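Local coordinates for protein cellulase (Soil metagenome, PDB 5I2U) that probably hydrolyses the beta-1,4-glucosidic bonds of cellulose as a salt-tolerant family 5 glycoside hydrolase built on a TIM barrel, at residues 312-315 against 316-320. Sequence-based numbering, arbitrary orientation.
Sequences KPWG and KLTRN
W314 and T318 meet one turn apart at the start of helix 313-325, the last helix of this TIM barrel. K312 is the N-cap residue. Its O takes the first i to i+4 bond, from K316 N at 2.9 Å, and P313 O and G315 O continue the i to i+4 pattern to L317 N and R319 N.

From CB, the W314 side chain swings anti to its own N (chi1 171°), which brings one face of the indole under T318. Beyond CG, on the five-membered ring, NE1 hydrogen-bonds W284 O of strand 281-286, which should limit rotation of the indole against the barrel wall. CD2 and CE2, at the ring fusion, lie 3.4 and 3.3 Å from T318 OG1. At the outer edge, CE3 meets L317 CD2 at 4.0 Å, near the ring plane. CZ3, CH2 and CZ2 complete the far end of the ring under the hydroxyl, and CZ2 is the ring atom nearest to it. T318 OG1 thus sits over the centre of the indole, 3.0 Å above its plane. W267 of helix 264-276 packs edge-to-face with the same ring, so the tryptophan ties the helix to its neighbours.

T318 OG1 stands beside its own N (chi1 -62°) and points back toward the N-terminal end of the helix. It donates to W314 O at 2.8 Å. T318 N donates to that oxygen too, at 2.9 Å, and the two donors approach from opposite faces of the carbonyl plane.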
ATOM      1  N   LYS A 312      12.402   7.610 -14.403  1.00 28.96           N
ATOM      2  CA  LYS A 312      12.247   6.584 -15.408  1.00 31.72           C
ATOM      3  C   LYS A 312      10.880   6.789 -16.092  1.00 31.80           C
ATOM      4  O   LYS A 312      10.010   7.462 -15.536  1.00 32.25           O
ATOM      5  CB  LYS A 312      12.325   5.198 -14.769  1.00 30.96           C
ATOM      6  CG  LYS A 312      13.716   4.798 -14.288  1.00 32.46           C
ATOM      7  CD  LYS A 312      14.482   3.991 -15.333  1.00 34.13           C
ATOM      8  CE  LYS A 312      13.996   2.554 -15.437  1.00 34.56           C
ATOM      9  NZ  LYS A 312      14.373   1.754 -14.232  1.00 38.12           N
ATOM     10  N   PRO A 313      10.685   6.200 -17.284  1.00 32.18           N
ATOM     11  CA  PRO A 313       9.376   6.252 -17.950  1.00 30.75           C
ATOM     12  C   PRO A 313       8.181   5.938 -17.026  1.00 29.56           C
ATOM     13  O   PRO A 313       7.213   6.701 -16.994  1.00 30.80           O
ATOM     14  CB  PRO A 313       9.500   5.196 -19.041  1.00 32.41           C
ATOM     15  CG  PRO A 313      10.958   5.114 -19.341  1.00 32.39           C
ATOM     16  CD  PRO A 313      11.685   5.466 -18.081  1.00 30.68           C
ATOM     17  N   TRP A 314       8.280   4.855 -16.256  1.00 30.44           N
ATOM     18  CA  TRP A 314       7.263   4.508 -15.243  1.00 30.98           C
ATOM     19  C   TRP A 314       7.155   5.550 -14.121  1.00 28.96           C
ATOM     20  O   TRP A 314       6.069   5.783 -13.591  1.00 28.87           O
ATOM     21  CB  TRP A 314       7.527   3.096 -14.698  1.00 31.39           C
ATOM     22  CG  TRP A 314       6.712   2.678 -13.517  1.00 33.95           C
ATOM     23  CD1 TRP A 314       7.195   2.168 -12.371  1.00 35.89           C
ATOM     24  CD2 TRP A 314       5.285   2.757 -13.352  1.00 35.29           C
ATOM     25  NE1 TRP A 314       6.181   1.896 -11.494  1.00 36.56           N
ATOM     26  CE2 TRP A 314       4.992   2.247 -12.074  1.00 36.06           C
ATOM     27  CE3 TRP A 314       4.227   3.192 -14.169  1.00 38.95           C
ATOM     28  CZ2 TRP A 314       3.690   2.176 -11.571  1.00 35.13           C
ATOM     29  CZ3 TRP A 314       2.925   3.106 -13.680  1.00 35.60           C
ATOM     30  CH2 TRP A 314       2.673   2.606 -12.388  1.00 36.88           C
ATOM     31  N   GLY A 315       8.278   6.179 -13.772  1.00 30.71           N
ATOM     32  CA  GLY A 315       8.300   7.297 -12.825  1.00 29.22           C
ATOM     33  C   GLY A 315       7.493   8.485 -13.317  1.00 29.84           C
ATOM     34  O   GLY A 315       6.652   9.013 -12.587  1.00 30.08           O
ATOM     35  N   LYS A 316       7.744   8.891 -14.557  1.00 28.86           N
ATOM     36  CA  LYS A 316       6.999   9.981 -15.170  1.00 30.20           C
ATOM     37  C   LYS A 316       5.498   9.688 -15.250  1.00 30.40           C
ATOM     38  O   LYS A 316       4.667  10.556 -14.939  1.00 33.02           O
ATOM     39  CB  LYS A 316       7.547  10.288 -16.572  1.00 29.91           C
ATOM     40  CG  LYS A 316       8.928  10.928 -16.594  1.00 29.84           C
ATOM     41  CD  LYS A 316       9.337  11.271 -18.023  1.00 31.37           C
ATOM     42  CE  LYS A 316      10.645  12.049 -18.097  1.00 32.73           C
ATOM     43  NZ  LYS A 316      11.827  11.149 -17.940  1.00 32.83           N
ATOM     44  N   LEU A 317       5.166   8.484 -15.703  1.00 31.23           N
ATOM     45  CA  LEU A 317       3.784   8.053 -15.825  1.00 33.61           C
ATOM     46  C   LEU A 317       3.069   8.008 -14.462  1.00 35.28           C
ATOM     47  O   LEU A 317       1.898   8.408 -14.354  1.00 33.06           O
ATOM     48  CB  LEU A 317       3.732   6.681 -16.496  1.00 37.11           C
ATOM     49  CG  LEU A 317       2.361   6.065 -16.757  1.00 41.49           C
ATOM     50  CD1 LEU A 317       1.498   7.014 -17.571  1.00 44.82           C
ATOM     51  CD2 LEU A 317       2.515   4.733 -17.475  1.00 43.81           C
ATOM     52  N   THR A 318       3.777   7.536 -13.434  1.00 33.04           N
ATOM     53  CA  THR A 318       3.254   7.527 -12.059  1.00 34.16           C
ATOM     54  C   THR A 318       3.049   8.950 -11.520  1.00 34.61           C
ATOM     55  O   THR A 318       2.001   9.265 -10.955  1.00 41.82           O
ATOM     56  CB  THR A 318       4.191   6.744 -11.087  1.00 33.29           C
ATOM     57  OG1 THR A 318       4.284   5.370 -11.493  1.00 31.04           O
ATOM     58  CG2 THR A 318       3.673   6.794  -9.662  1.00 31.80           C
ATOM     59  N   ARG A 319       4.059   9.794 -11.671  1.00 32.15           N
ATOM     60  CA  ARG A 319       3.985  11.164 -11.184  1.00 31.94           C
ATOM     61  C   ARG A 319       2.810  11.883 -11.816  1.00 31.51           C
ATOM     62  O   ARG A 319       2.040  12.534 -11.116  1.00 30.95           O
ATOM     63  CB  ARG A 319       5.289  11.912 -11.472  1.00 32.05           C
ATOM     64  CG  ARG A 319       5.344  13.321 -10.920  1.00 31.55           C
ATOM     65  CD  ARG A 319       6.702  13.957 -11.150  1.00 31.77           C
ATOM     66  NE  ARG A 319       6.693  15.367 -10.776  1.00 31.77           N
ATOM     67  CZ  ARG A 319       6.186  16.352 -11.527  1.00 33.16           C
ATOM     68  NH1 ARG A 319       5.623  16.113 -12.723  1.00 31.93           N
ATOM     69  NH2 ARG A 319       6.252  17.595 -11.081  1.00 30.93           N
ATOM     70  N   ASN A 320       2.688  11.770 -13.136  1.00 33.78           N
ATOM     71  CA  ASN A 320       1.604  12.430 -13.866  1.00 34.13           C
ATOM     72  C   ASN A 320       0.252  11.889 -13.470  1.00 33.73           C
ATOM     73  O   ASN A 320      -0.671  12.668 -13.247  1.00 34.13           O
ATOM     74  CB  ASN A 320       1.771  12.311 -15.389  1.00 33.23           C
ATOM     75  CG  ASN A 320       2.942  13.122 -15.921  1.00 32.48           C
ATOM     76  OD1 ASN A 320       3.300  14.164 -15.380  1.00 33.62           O
ATOM     77  ND2 ASN A 320       3.545  12.637 -16.987  1.00 33.56           N
TER